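Local coordinates for protein member of s1p family of ribosomal proteins (Pyrococcus furiosus, PDB 5YH1) that probably acts as an exonuclease on nucleic acids, this chain being the part that holds its manganese-binding DHH domain, at residues A225-R230 and D252-A257; A64-Y69 and V259-A264; I218-A223 and K244-D249; R192-L197 and A233-Q238. All coordinates share one frame; numbering follows the deposited sequence.

Contact 1. Residues A225-R230 and D252-A257. With MN (manganese (II) ion), chain F.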
loop_
_atom_site.group_PDB
_atom_site.type_symbol
_atom_site.label_atom_id
_atom_site.label_comp_id
_atom_site.label_asym_id
_atom_site.label_seq_id
_atom_site.Cartn_x
_atom_site.Cartn_y
_atom_site.Cartn_z
ATOM N N ALA A 225 28.425 -8.208 1.902
ATOM C CA ALA A 225 27.467 -8.738 2.878
ATOM C C ALA A 225 27.984 -8.628 4.302
ATOM O O ALA A 225 27.267 -8.153 5.193
ATOM C CB ALA A 225 27.135 -10.181 2.547
ATOM N N GLY A 226 29.239 -9.046 4.508
ATOM C CA GLY A 226 29.885 -8.954 5.825
ATOM C C GLY A 226 30.044 -7.535 6.330
ATOM O O GLY A 226 29.947 -7.280 7.528
ATOM N N THR A 227 30.288 -6.603 5.411
ATOM C CA THR A 227 30.340 -5.187 5.764
ATOM C C THR A 227 28.967 -4.729 6.237
ATOM O O THR A 227 28.842 -4.114 7.293
ATOM C CB THR A 227 30.824 -4.329 4.578
ATOM O OG1 THR A 227 32.120 -4.787 4.169
ATOM C CG2 THR A 227 30.894 -2.864 4.962
ATOM N N GLY A 228 27.931 -5.072 5.480
ATOM C CA GLY A 228 26.559 -4.736 5.870
ATOM C C GLY A 228 26.190 -5.208 7.263
ATOM O O GLY A 228 25.652 -4.444 8.057
ATOM N N ASP A 229 26.496 -6.471 7.558
ATOM C CA ASP A 229 26.182 -7.078 8.856
ATOM C C ASP A 229 27.264 -6.890 9.921
ATOM O O ASP A 229 27.108 -7.384 11.039
ATOM C CB ASP A 229 25.915 -8.584 8.688
ATOM C CG ASP A 229 24.442 -8.913 8.482
ATOM O OD1 ASP A 229 23.606 -7.997 8.276
ATOM O OD2 ASP A 229 24.126 -10.117 8.510
ATOM N N ARG A 230 28.350 -6.189 9.585
ATOM C CA ARG A 230 29.427 -5.889 10.540
ATOM C C ARG A 230 30.030 -7.151 11.154
ATOM O O ARG A 230 30.223 -7.243 12.357
ATOM C CB ARG A 230 28.930 -4.948 11.637
ATOM C CG ARG A 230 28.469 -3.598 11.119
ATOM C CD ARG A 230 27.584 -2.890 12.128
ATOM N NE ARG A 230 27.272 -1.537 11.666
ATOM C CZ ARG A 230 27.444 -0.411 12.363
ATOM N NH1 ARG A 230 27.912 -0.422 13.611
ATOM N NH2 ARG A 230 27.128 0.750 11.800
ATOM N N ASP A 252 35.042 1.783 0.430
ATOM C CA ASP A 252 34.159 1.539 -0.704
ATOM C C ASP A 252 33.014 0.610 -0.288
ATOM O O ASP A 252 31.851 0.859 -0.611
ATOM C CB ASP A 252 34.908 0.886 -1.864
ATOM C CG ASP A 252 35.976 1.786 -2.474
ATOM O OD1 ASP A 252 35.800 3.019 -2.497
ATOM O OD2 ASP A 252 36.992 1.239 -2.958
ATOM N N LEU A 253 33.360 -0.465 0.417
ATOM C CA LEU A 253 32.383 -1.462 0.833
ATOM C C LEU A 253 31.352 -0.846 1.762
ATOM O O LEU A 253 30.171 -1.115 1.620
ATOM C CB LEU A 253 33.072 -2.660 1.499
ATOM C CG LEU A 253 33.937 -3.477 0.529
ATOM C CD1 LEU A 253 34.900 -4.398 1.258
ATOM C CD2 LEU A 253 33.075 -4.267 -0.446
ATOM N N LYS A 254 31.803 -0.023 2.705
ATOM C CA LYS A 254 30.897 0.674 3.616
ATOM C C LYS A 254 29.912 1.603 2.900
ATOM O O LYS A 254 28.742 1.674 3.278
ATOM C CB LYS A 254 31.683 1.461 4.654
ATOM C CG LYS A 254 32.244 0.562 5.738
ATOM C CD LYS A 254 33.083 1.335 6.737
ATOM C CE LYS A 254 33.377 0.484 7.960
ATOM N NZ LYS A 254 34.688 0.853 8.568
ATOM N N LYS A 255 30.402 2.307 1.882
ATOM C CA LYS A 255 29.574 3.202 1.083
ATOM C C LYS A 255 28.520 2.406 0.334
ATOM O O LYS A 255 27.355 2.802 0.300
ATOM C CB LYS A 255 30.417 3.966 0.057
ATOM C CG LYS A 255 31.339 5.048 0.601
ATOM C CD LYS A 255 32.095 5.655 -0.578
ATOM C CE LYS A 255 32.711 7.005 -0.282
ATOM N NZ LYS A 255 33.594 6.931 0.904
ATOM N N ILE A 256 28.948 1.299 -0.281
ATOM C CA ILE A 256 28.036 0.385 -0.973
ATOM C C ILE A 256 26.935 -0.121 -0.036
ATOM O O ILE A 256 25.747 -0.078 -0.388
ATOM C CB ILE A 256 28.782 -0.791 -1.631
ATOM C CG1 ILE A 256 29.565 -0.288 -2.844
ATOM C CG2 ILE A 256 27.805 -1.880 -2.082
ATOM C CD1 ILE A 256 30.556 -1.281 -3.415
ATOM N N ALA A 257 27.315 -0.586 1.153
ATOM C CA ALA A 257 26.319 -1.062 2.112
ATOM C C ALA A 257 25.331 0.042 2.504
ATOM O O ALA A 257 24.116 -0.206 2.589
ATOM C CB ALA A 257 26.984 -1.633 3.358
HETATM MN MN MN F . 22.221 -11.073 7.858
HETATM O O HOH W 1 21.149 -9.278 7.283
HETATM O O HOH W 2 21.490 -10.398 9.849
#

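Contact 2. Residues A64-Y69 and V259-A264. With MN (manganese (II) ion), chain F.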
loop_
_atom_site.group_PDB
_atom_site.type_symbol
_atom_site.label_atom_id
_atom_site.label_comp_id
_atom_site.label_asym_id
_atom_site.label_seq_id
_atom_site.Cartn_x
_atom_site.Cartn_y
_atom_site.Cartn_z
ATOM N N ALA A 64 15.376 -7.693 3.699
ATOM C CA ALA A 64 15.587 -6.505 2.877
ATOM C C ALA A 64 16.700 -5.595 3.412
ATOM O O ALA A 64 16.505 -4.386 3.551
ATOM C CB ALA A 64 14.285 -5.713 2.751
ATOM N N ASP A 65 17.862 -6.165 3.719
ATOM C CA ASP A 65 19.031 -5.358 4.056
ATOM C C ASP A 65 20.226 -5.785 3.214
ATOM O O ASP A 65 20.103 -6.660 2.346
ATOM C CB ASP A 65 19.316 -5.382 5.564
ATOM C CG ASP A 65 19.737 -6.744 6.080
ATOM O OD1 ASP A 65 19.808 -7.736 5.320
ATOM O OD2 ASP A 65 19.969 -6.831 7.295
ATOM N N THR A 66 21.369 -5.150 3.444
ATOM C CA THR A 66 22.525 -5.360 2.594
ATOM C C THR A 66 22.896 -6.841 2.504
ATOM O O THR A 66 23.061 -7.367 1.407
ATOM C CB THR A 66 23.727 -4.499 3.049
ATOM O OG1 THR A 66 23.453 -3.121 2.755
ATOM C CG2 THR A 66 25.005 -4.907 2.321
ATOM N N ASP A 67 22.989 -7.505 3.651
ATOM C CA ASP A 67 23.363 -8.931 3.697
ATOM C C ASP A 67 22.335 -9.783 2.946
ATOM O O ASP A 67 22.694 -10.635 2.127
ATOM C CB ASP A 67 23.501 -9.379 5.156
ATOM C CG ASP A 67 23.946 -10.833 5.303
ATOM O OD1 ASP A 67 24.906 -11.247 4.622
ATOM O OD2 ASP A 67 23.331 -11.557 6.125
ATOM N N GLY A 68 21.055 -9.518 3.196
ATOM C CA GLY A 68 19.974 -10.240 2.516
ATOM C C GLY A 68 19.897 -10.021 1.018
ATOM O O GLY A 68 19.763 -10.984 0.264
ATOM N N TYR A 69 19.974 -8.763 0.578
ATOM C CA TYR A 69 19.982 -8.464 -0.855
ATOM C C TYR A 69 21.187 -9.125 -1.503
ATOM O O TYR A 69 21.081 -9.758 -2.556
ATOM C CB TYR A 69 20.012 -6.944 -1.130
ATOM C CG TYR A 69 18.634 -6.323 -1.235
ATOM C CD1 TYR A 69 17.949 -6.307 -2.438
ATOM C CD2 TYR A 69 18.019 -5.757 -0.134
ATOM C CE1 TYR A 69 16.676 -5.758 -2.531
ATOM C CE2 TYR A 69 16.750 -5.191 -0.223
ATOM C CZ TYR A 69 16.086 -5.204 -1.420
ATOM O OH TYR A 69 14.826 -4.649 -1.511
ATOM N N VAL A 259 24.544 2.711 0.791
ATOM C CA VAL A 259 23.723 2.988 -0.379
ATOM C C VAL A 259 22.595 1.965 -0.536
ATOM O O VAL A 259 21.448 2.343 -0.781
ATOM C CB VAL A 259 24.561 3.075 -1.665
ATOM C CG1 VAL A 259 23.676 3.072 -2.898
ATOM C CG2 VAL A 259 25.421 4.335 -1.653
ATOM N N ILE A 260 22.909 0.682 -0.382
ATOM C CA ILE A 260 21.886 -0.367 -0.514
ATOM C C ILE A 260 20.761 -0.187 0.506
ATOM O O ILE A 260 19.579 -0.218 0.140
ATOM C CB ILE A 260 22.483 -1.777 -0.391
ATOM C CG1 ILE A 260 23.351 -2.083 -1.618
ATOM C CG2 ILE A 260 21.374 -2.815 -0.272
ATOM C CD1 ILE A 260 24.277 -3.266 -1.441
ATOM N N ASP A 261 21.128 0.013 1.770
ATOM C CA ASP A 261 20.142 0.154 2.846
ATOM C C ASP A 261 19.276 1.414 2.666
ATOM O O ASP A 261 18.108 1.426 3.056
ATOM C CB ASP A 261 20.817 0.171 4.224
ATOM C CG ASP A 261 21.471 -1.169 4.590
ATOM O OD1 ASP A 261 21.074 -2.233 4.068
ATOM O OD2 ASP A 261 22.393 -1.161 5.421
ATOM N N HIS A 262 19.856 2.461 2.076
ATOM C CA HIS A 262 19.133 3.699 1.803
ATOM C C HIS A 262 18.153 3.490 0.647
ATOM O O HIS A 262 16.956 3.677 0.807
ATOM C CB HIS A 262 20.119 4.833 1.495
ATOM C CG HIS A 262 19.470 6.124 1.118
ATOM N ND1 HIS A 262 19.122 6.432 -0.180
ATOM C CD2 HIS A 262 19.132 7.202 1.864
ATOM C CE1 HIS A 262 18.590 7.641 -0.214
ATOM N NE2 HIS A 262 18.583 8.126 1.013
ATOM N N GLU A 263 18.662 3.068 -0.505
ATOM C CA GLU A 263 17.799 2.818 -1.653
ATOM C C GLU A 263 16.684 1.802 -1.345
ATOM O O GLU A 263 15.534 2.001 -1.753
ATOM C CB GLU A 263 18.605 2.381 -2.889
ATOM C CG GLU A 263 19.631 3.397 -3.377
ATOM C CD GLU A 263 19.046 4.777 -3.656
ATOM O OE1 GLU A 263 19.092 5.646 -2.755
ATOM O OE2 GLU A 263 18.552 5.002 -4.782
ATOM N N ALA A 264 17.010 0.728 -0.633
ATOM C CA ALA A 264 16.009 -0.309 -0.333
ATOM C C ALA A 264 14.894 0.196 0.584
ATOM O O ALA A 264 13.775 -0.306 0.532
ATOM C CB ALA A 264 16.662 -1.547 0.269
HETATM MN MN MN F . 22.221 -11.073 7.858
HETATM O O HOH W 3 18.252 -2.296 5.258
HETATM O O HOH W 1 21.149 -9.278 7.283
HETATM O O HOH W 4 13.467 -3.403 0.321
HETATM O O HOH W 2 21.490 -10.398 9.849
#

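Contact 3. Residues I218-A223 and K244-D249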
loop_
_atom_site.group_PDB
_atom_site.type_symbol
_atom_site.label_atom_id
_atom_site.label_comp_id
_atom_site.label_asym_id
_atom_site.label_seq_id
_atom_site.Cartn_x
_atom_site.Cartn_y
_atom_site.Cartn_z
ATOM N N ILE A 218 30.828 -13.188 -8.759
ATOM C CA ILE A 218 30.232 -12.969 -7.431
ATOM C C ILE A 218 31.157 -13.143 -6.227
ATOM O O ILE A 218 30.725 -12.930 -5.100
ATOM C CB ILE A 218 29.007 -13.885 -7.201
ATOM C CG1 ILE A 218 29.413 -15.350 -7.045
ATOM C CG2 ILE A 218 28.002 -13.739 -8.332
ATOM C CD1 ILE A 218 28.265 -16.245 -6.645
ATOM N N LYS A 219 32.416 -13.524 -6.438
ATOM C CA LYS A 219 33.287 -13.877 -5.301
ATOM C C LYS A 219 33.600 -12.719 -4.351
ATOM O O LYS A 219 34.040 -12.949 -3.224
ATOM C CB LYS A 219 34.582 -14.555 -5.767
ATOM C CG LYS A 219 35.457 -13.712 -6.670
ATOM C CD LYS A 219 36.541 -14.569 -7.283
ATOM C CE LYS A 219 37.443 -13.749 -8.190
ATOM N NZ LYS A 219 38.407 -14.657 -8.856
ATOM N N HIS A 220 33.358 -11.486 -4.793
ATOM C CA HIS A 220 33.463 -10.296 -3.927
ATOM C C HIS A 220 32.206 -9.962 -3.100
ATOM O O HIS A 220 32.250 -9.099 -2.209
ATOM C CB HIS A 220 33.839 -9.078 -4.772
ATOM C CG HIS A 220 32.723 -8.582 -5.636
ATOM N ND1 HIS A 220 32.300 -9.248 -6.766
ATOM C CD2 HIS A 220 31.925 -7.497 -5.520
ATOM C CE1 HIS A 220 31.300 -8.586 -7.317
ATOM N NE2 HIS A 220 31.055 -7.518 -6.580
ATOM N N LEU A 221 31.084 -10.626 -3.388
ATOM C CA LEU A 221 29.816 -10.330 -2.693
ATOM C C LEU A 221 29.871 -10.563 -1.195
ATOM O O LEU A 221 29.331 -9.766 -0.427
ATOM C CB LEU A 221 28.652 -11.111 -3.314
ATOM C CG LEU A 221 28.304 -10.743 -4.764
ATOM C CD1 LEU A 221 27.013 -11.420 -5.191
ATOM C CD2 LEU A 221 28.178 -9.241 -4.957
ATOM N N PRO A 222 30.540 -11.647 -0.755
ATOM C CA PRO A 222 30.664 -11.875 0.688
ATOM C C PRO A 222 31.291 -10.714 1.479
ATOM O O PRO A 222 30.918 -10.479 2.629
ATOM C CB PRO A 222 31.539 -13.128 0.765
ATOM C CG PRO A 222 31.253 -13.858 -0.502
ATOM C CD PRO A 222 31.024 -12.797 -1.538
ATOM N N ALA A 223 32.226 -9.994 0.870
ATOM C CA ALA A 223 32.810 -8.814 1.499
ATOM C C ALA A 223 31.781 -7.712 1.704
ATOM O O ALA A 223 31.782 -7.048 2.740
ATOM C CB ALA A 223 33.979 -8.290 0.668
ATOM N N LYS A 244 39.176 -6.507 -2.676
ATOM C CA LYS A 244 40.391 -5.743 -2.996
ATOM C C LYS A 244 40.887 -5.970 -4.425
ATOM O O LYS A 244 41.216 -5.010 -5.118
ATOM C CB LYS A 244 41.497 -6.015 -1.974
ATOM C CG LYS A 244 41.528 -4.950 -0.897
ATOM C CD LYS A 244 41.425 -5.484 0.510
ATOM C CE LYS A 244 41.081 -4.330 1.433
ATOM N NZ LYS A 244 41.200 -4.666 2.867
ATOM N N GLU A 245 40.885 -7.223 -4.872
ATOM C CA GLU A 245 41.259 -7.561 -6.249
ATOM C C GLU A 245 40.449 -6.791 -7.284
ATOM O O GLU A 245 40.957 -6.517 -8.364
ATOM C CB GLU A 245 41.084 -9.060 -6.518
ATOM C CG GLU A 245 42.135 -9.949 -5.878
ATOM C CD GLU A 245 41.774 -11.434 -5.916
ATOM O OE1 GLU A 245 40.939 -11.855 -6.763
ATOM O OE2 GLU A 245 42.333 -12.183 -5.077
ATOM N N LYS A 246 39.193 -6.469 -6.971
ATOM C CA LYS A 246 38.345 -5.699 -7.887
ATOM C C LYS A 246 38.367 -4.192 -7.629
ATOM O O LYS A 246 37.581 -3.468 -8.222
ATOM C CB LYS A 246 36.895 -6.205 -7.842
ATOM C CG LYS A 246 36.754 -7.644 -8.300
ATOM C CD LYS A 246 35.318 -8.033 -8.618
ATOM C CE LYS A 246 35.193 -9.550 -8.691
ATOM N NZ LYS A 246 33.908 -10.024 -9.270
ATOM N N GLY A 247 39.248 -3.727 -6.746
ATOM C CA GLY A 247 39.431 -2.299 -6.505
ATOM C C GLY A 247 38.537 -1.732 -5.423
ATOM O O GLY A 247 38.423 -0.518 -5.285
ATOM N N LEU A 248 37.895 -2.603 -4.648
ATOM C CA LEU A 248 37.028 -2.154 -3.564
ATOM C C LEU A 248 37.753 -2.267 -2.235
ATOM O O LEU A 248 38.009 -3.369 -1.753
ATOM C CB LEU A 248 35.753 -2.997 -3.518
ATOM C CG LEU A 248 34.856 -2.946 -4.752
ATOM C CD1 LEU A 248 33.757 -3.994 -4.638
ATOM C CD2 LEU A 248 34.265 -1.557 -4.929
ATOM N N ASP A 249 38.082 -1.138 -1.634
ATOM C CA ASP A 249 38.661 -1.159 -0.295
ATOM C C ASP A 249 37.533 -1.135 0.736
ATOM O O ASP A 249 36.352 -1.178 0.382
ATOM C CB ASP A 249 39.673 -0.016 -0.099
ATOM C CG ASP A 249 39.036 1.357 -0.109
ATOM O OD1 ASP A 249 37.854 1.492 0.261
ATOM O OD2 ASP A 249 39.740 2.317 -0.478
HETATM O O HOH W 5 40.452 -14.572 -6.934
#

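Contact 4. Residues R192-L197 and A233-Q238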
loop_
_atom_site.group_PDB
_atom_site.type_symbol
_atom_site.label_atom_id
_atom_site.label_comp_id
_atom_site.label_asym_id
_atom_site.label_seq_id
_atom_site.Cartn_x
_atom_site.Cartn_y
_atom_site.Cartn_z
ATOM N N ARG A 192 27.352 -23.192 17.748
ATOM C CA ARG A 192 26.373 -22.296 18.354
ATOM C C ARG A 192 26.942 -20.899 18.506
ATOM O O ARG A 192 28.085 -20.736 18.899
ATOM C CB ARG A 192 25.958 -22.795 19.737
ATOM C CG ARG A 192 25.238 -24.130 19.744
ATOM C CD ARG A 192 23.736 -23.996 19.535
ATOM N NE ARG A 192 23.076 -25.221 19.980
ATOM C CZ ARG A 192 23.083 -26.376 19.312
ATOM N NH1 ARG A 192 23.696 -26.492 18.132
ATOM N NH2 ARG A 192 22.457 -27.430 19.828
ATOM N N GLY A 193 26.124 -19.894 18.220
ATOM C CA GLY A 193 26.515 -18.504 18.391
ATOM C C GLY A 193 27.304 -17.896 17.247
ATOM O O GLY A 193 27.586 -16.709 17.278
ATOM N N TYR A 194 27.642 -18.671 16.217
ATOM C CA TYR A 194 28.485 -18.154 15.130
ATOM C C TYR A 194 27.697 -17.361 14.068
ATOM O O TYR A 194 27.721 -17.676 12.870
ATOM C CB TYR A 194 29.291 -19.289 14.496
ATOM C CG TYR A 194 30.590 -18.849 13.849
ATOM C CD1 TYR A 194 31.649 -18.365 14.621
ATOM C CD2 TYR A 194 30.773 -18.935 12.474
ATOM C CE1 TYR A 194 32.852 -17.977 14.039
ATOM C CE2 TYR A 194 31.971 -18.553 11.883
ATOM C CZ TYR A 194 33.012 -18.079 12.674
ATOM O OH TYR A 194 34.200 -17.696 12.090
ATOM N N TYR A 195 27.036 -16.306 14.534
ATOM C CA TYR A 195 26.278 -15.367 13.698
ATOM C C TYR A 195 27.131 -14.678 12.641
ATOM O O TYR A 195 26.619 -14.239 11.614
ATOM C CB TYR A 195 25.654 -14.297 14.610
ATOM C CG TYR A 195 24.973 -13.144 13.893
ATOM C CD1 TYR A 195 23.648 -13.243 13.472
ATOM C CD2 TYR A 195 25.651 -11.945 13.644
ATOM C CE1 TYR A 195 23.015 -12.190 12.822
ATOM C CE2 TYR A 195 25.027 -10.889 12.988
ATOM C CZ TYR A 195 23.704 -11.013 12.588
ATOM O OH TYR A 195 23.063 -9.980 11.942
ATOM N N GLU A 196 28.431 -14.573 12.896
ATOM C CA GLU A 196 29.305 -13.755 12.070
ATOM C C GLU A 196 29.597 -14.349 10.693
ATOM O O GLU A 196 30.146 -13.671 9.839
ATOM C CB GLU A 196 30.606 -13.435 12.810
ATOM C CG GLU A 196 31.361 -14.651 13.332
ATOM C CD GLU A 196 31.112 -14.905 14.817
ATOM O OE1 GLU A 196 32.109 -14.933 15.571
ATOM O OE2 GLU A 196 29.932 -15.066 15.225
ATOM N N LEU A 197 29.232 -15.605 10.471
ATOM C CA LEU A 197 29.204 -16.151 9.109
ATOM C C LEU A 197 27.817 -15.853 8.524
ATOM O O LEU A 197 26.832 -16.548 8.822
ATOM C CB LEU A 197 29.498 -17.652 9.114
ATOM C CG LEU A 197 29.685 -18.326 7.758
ATOM C CD1 LEU A 197 30.891 -17.780 7.013
ATOM C CD2 LEU A 197 29.808 -19.823 7.960
ATOM N N ALA A 233 34.249 -12.013 11.579
ATOM C CA ALA A 233 34.658 -13.413 11.442
ATOM C C ALA A 233 35.997 -13.533 10.714
ATOM O O ALA A 233 36.251 -12.793 9.776
ATOM C CB ALA A 233 33.606 -14.205 10.681
ATOM N N PRO A 234 36.836 -14.502 11.109
ATOM C CA PRO A 234 38.041 -14.812 10.336
ATOM C C PRO A 234 37.759 -15.068 8.855
ATOM O O PRO A 234 38.566 -14.708 8.007
ATOM C CB PRO A 234 38.566 -16.079 11.011
ATOM C CG PRO A 234 38.143 -15.926 12.422
ATOM C CD PRO A 234 36.787 -15.264 12.365
ATOM N N GLU A 235 36.611 -15.675 8.552
ATOM C CA GLU A 235 36.183 -15.852 7.163
ATOM C C GLU A 235 36.035 -14.515 6.442
ATOM O O GLU A 235 36.359 -14.414 5.261
ATOM C CB GLU A 235 34.847 -16.612 7.086
ATOM C CG GLU A 235 34.916 -18.077 7.508
ATOM C CD GLU A 235 34.638 -18.320 8.974
ATOM O OE1 GLU A 235 34.379 -19.484 9.318
ATOM O OE2 GLU A 235 34.670 -17.385 9.789
ATOM N N PHE A 236 35.544 -13.500 7.152
ATOM C CA PHE A 236 35.257 -12.192 6.548
ATOM C C PHE A 236 36.563 -11.555 6.074
ATOM O O PHE A 236 36.656 -11.042 4.954
ATOM C CB PHE A 236 34.513 -11.288 7.548
ATOM C CG PHE A 236 34.388 -9.843 7.125
ATOM C CD1 PHE A 236 33.693 -9.491 5.975
ATOM C CD2 PHE A 236 34.927 -8.828 7.912
ATOM C CE1 PHE A 236 33.559 -8.163 5.599
ATOM C CE2 PHE A 236 34.794 -7.487 7.543
ATOM C CZ PHE A 236 34.111 -7.157 6.378
ATOM N N TYR A 237 37.582 -11.639 6.919
ATOM C CA TYR A 237 38.855 -10.989 6.626
ATOM C C TYR A 237 39.537 -11.644 5.437
ATOM O O TYR A 237 40.248 -10.977 4.707
ATOM C CB TYR A 237 39.728 -10.921 7.887
ATOM C CG TYR A 237 39.054 -10.079 8.956
ATOM C CD1 TYR A 237 38.875 -8.703 8.775
ATOM C CD2 TYR A 237 38.550 -10.653 10.113
ATOM C CE1 TYR A 237 38.235 -7.922 9.734
ATOM C CE2 TYR A 237 37.909 -9.876 11.080
ATOM C CZ TYR A 237 37.758 -8.514 10.881
ATOM O OH TYR A 237 37.126 -7.744 11.836
ATOM N N GLN A 238 39.257 -12.926 5.194
ATOM C CA GLN A 238 39.666 -13.566 3.939
ATOM C C GLN A 238 38.805 -13.099 2.764
ATOM O O GLN A 238 39.326 -12.809 1.684
ATOM C CB GLN A 238 39.584 -15.090 4.045
ATOM C CG GLN A 238 40.509 -15.716 5.087
ATOM C CD GLN A 238 40.275 -17.213 5.223
ATOM O OE1 GLN A 238 40.597 -17.992 4.318
ATOM N NE2 GLN A 238 39.707 -17.622 6.345
#

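Contact 1. Residues A225-R230 and D252-A257
Thr227 reaches across from helix 221-229 to helix 250-267 and meets it with both branches of its side chain. The two short segments cross at -70°, their axes 8.8 Å apart at closest approach. A chi1 of -58° sets CG2 anti to the backbone N, and from there it lies over the start of Lys254, 3.7 Å from Lys254 N and 3.8 Å from Lys254 CG. The other branch, OG1, rests against Leu253 CB at 3.5 Å while its polar need is met within its own helix, by a hydrogen bond to the carbonyl of Ala223. One residue on, Gly228 brings its bare CA to 4.0 Å from Ala257 CB, so that methyl sits directly on the helix backbone. Replacing Thr227 by a glycine would probably open a gap beside Leu253 and Lys254 and leave the Ala223 carbonyl without its hydroxyl partner. Asp229, next in the chain after Gly228, binds the manganese ion through OD2 at 2.2 Å, in a site completed by Asp67, Asp137, His163 and two waters. The crossing is thus apolar in character: van der Waals contact joins helix 250-267 to the segment that carries a metal ligand, and the hydroxyl at the interface is satisfied locally.

Contact 2. Residues A64-Y69 and V259-A264
Thr66, Ile260 and Asp261 carry most of this meeting between the start of helix 66-86 and helix 250-267. Thr66 OG1 donates to Asp261 OD1 at 2.9 Å, arriving well above the carboxylate, 59° out of its plane. The same oxygen also takes a weak bond from Thr66 N at 3.0 Å, so one carboxylate oxygen receives the side chain firmly and the backbone N-H only weakly. Chi1 of -71° places OG1 beside the backbone N, which brings the two donors to a common acceptor. OG1 also lies 3.6 Å from Ile260 CB; Ile260 CG2 touches Thr66 OG1 at 3.7 Å and comes more loosely to Tyr69 CB, 4.4 Å away. Farther along, Ala264 CB touches Tyr69 CE2 at 3.7 Å, while the phenol oxygen bonds to Trp267. Next to Thr66, Asp65 is the N-cap: its OD1 accepts from Gly68 N at 3.0 Å, nearly straight at 161°, and fixes the turn from which Asp67 binds manganese through OD2. Helix 66-86 follows strand 58-63 of the parallel sheet, and Tyr69 packs on Arg99 and Pro101 of the adjacent strand 97-102. Ile224 of helix 221-229 touches Thr66, and helix 276-279 covers Ile260 with Ile276 and Ile279.

Contact 3. Residues I218-A223 and K244-D249
His220 meets Lys246 and Leu248 where a type I beta turn, Ile218 to Leu221, leads into helix 221-229 and a Schellman motif with Gly247 at the C-prime position closes helix 234-245. The imidazole can be followed outward from the backbone. With chi1 at 73°, CG sits between the backbone N and the carbonyl carbon, and CB comes up beside Lys246 CE. CG itself is 4.0 Å from Lys246 CD, whose methylene lies off-centre over one ring face in a CH-pi contact, 4.1 Å from the centroid of the His220 ring and 29° off its normal. The lysine chain, extended beyond CG, crosses the histidine at about a right angle and brings its amine in obliquely: NZ is 3.1 Å from His220 ND1 and 3.6 Å from His220 CE1, and it bonds to the carbonyl of Asp216. At the CD2 corner, displaced toward the same face, Leu248 CD1 lies 4.1 Å from His220 CD2. Finally, NE2 bonds to the carbonyl of Leu280, which limits rotation of the imidazole. The opposite face rests on Leu221 CD2. An alanine at His220 would leave the Leu280 carbonyl without this donor and is likely to set the Lys246 methylenes free to shift. Nearer the surface, Lys219 NZ, which also pairs with Asp216, stays beyond salt-bridge range of Glu245. One water joins them, lying 2.8 Å from Lys219 NZ, from which it accepts, and 2.8 Å from Glu245 OE1, to which it donates.

Contact 4. Residues R192-L197 and A233-Q238
Tyr194 and Glu235 approach from opposite directions, and the phenol OH donates to Glu235 OE2. The modelled separation of Tyr194 OH and Glu235 OE2, 2.4 Å, is very short and its exact value doubtful. The carboxylate lies at the edge of the ring, near the ring plane, with its own plane turned 59° away. The glutamate chain bends at chi2 (91°), which carries the acid group back to the tyrosine. A type I beta turn from Tyr194 to Leu197 presents both of these residues to helix 234-245. Packing is close around this pair. Ala233 CB, at the N-cap of helix 234-245, sits 3.5 Å from Glu196 CG, and that same CG lies over one face of the Tyr194 ring, offset toward its rim, 3.7 Å above the plane. Alongside the aliphatic part of Glu235, Leu197 CD1 rests 4.1 Å from Glu235 CG, and Val33 of helix 32-53 touches Tyr194, Leu197 and Glu235 alike. The outer part is looser. Exposed Pro234 adds one atom, its CD lying 3.6 Å from Tyr194 OH, and the Glu196 carboxylate stays well apart from that of Glu235. The segment 192-197 also reaches the metal site: the carbonyl of Tyr195 accepts from ND1 of His163, a manganese ligand, a second-shell bond that probably orients it. Glu235, buried in the first turn of its helix, has OE2 bonded to the tyrosine and OE1 to Ser31. These two hydroxyl partners, together with the nearby helix start, would be expected to stabilise a negative charge on the carboxylate, and they tie the loop to the helix.

Contacts 1 and 2 lie closest to the metal, their centres 10 Å apart and both on helix 250-267; each supplies one aspartate, and Asp229 OD2 and Asp67 OD2 approach to 2.9 Å as co-ligands of the manganese ion. Contact 4, centred 15 Å from contact 1, joins it through Phe236, whose CE1 is 3.6 Å from Thr227 N, and its Leu197 side chain lies about 10 Å from the metal. Contact 3, away from the site, shares helix 221-229 with contact 1, Ala223 CB meeting Leu253 CD1 at 4.0 Å. Along the chain, contacts 1, 3 and 4 are all nested inside the long loop closed by contact 2.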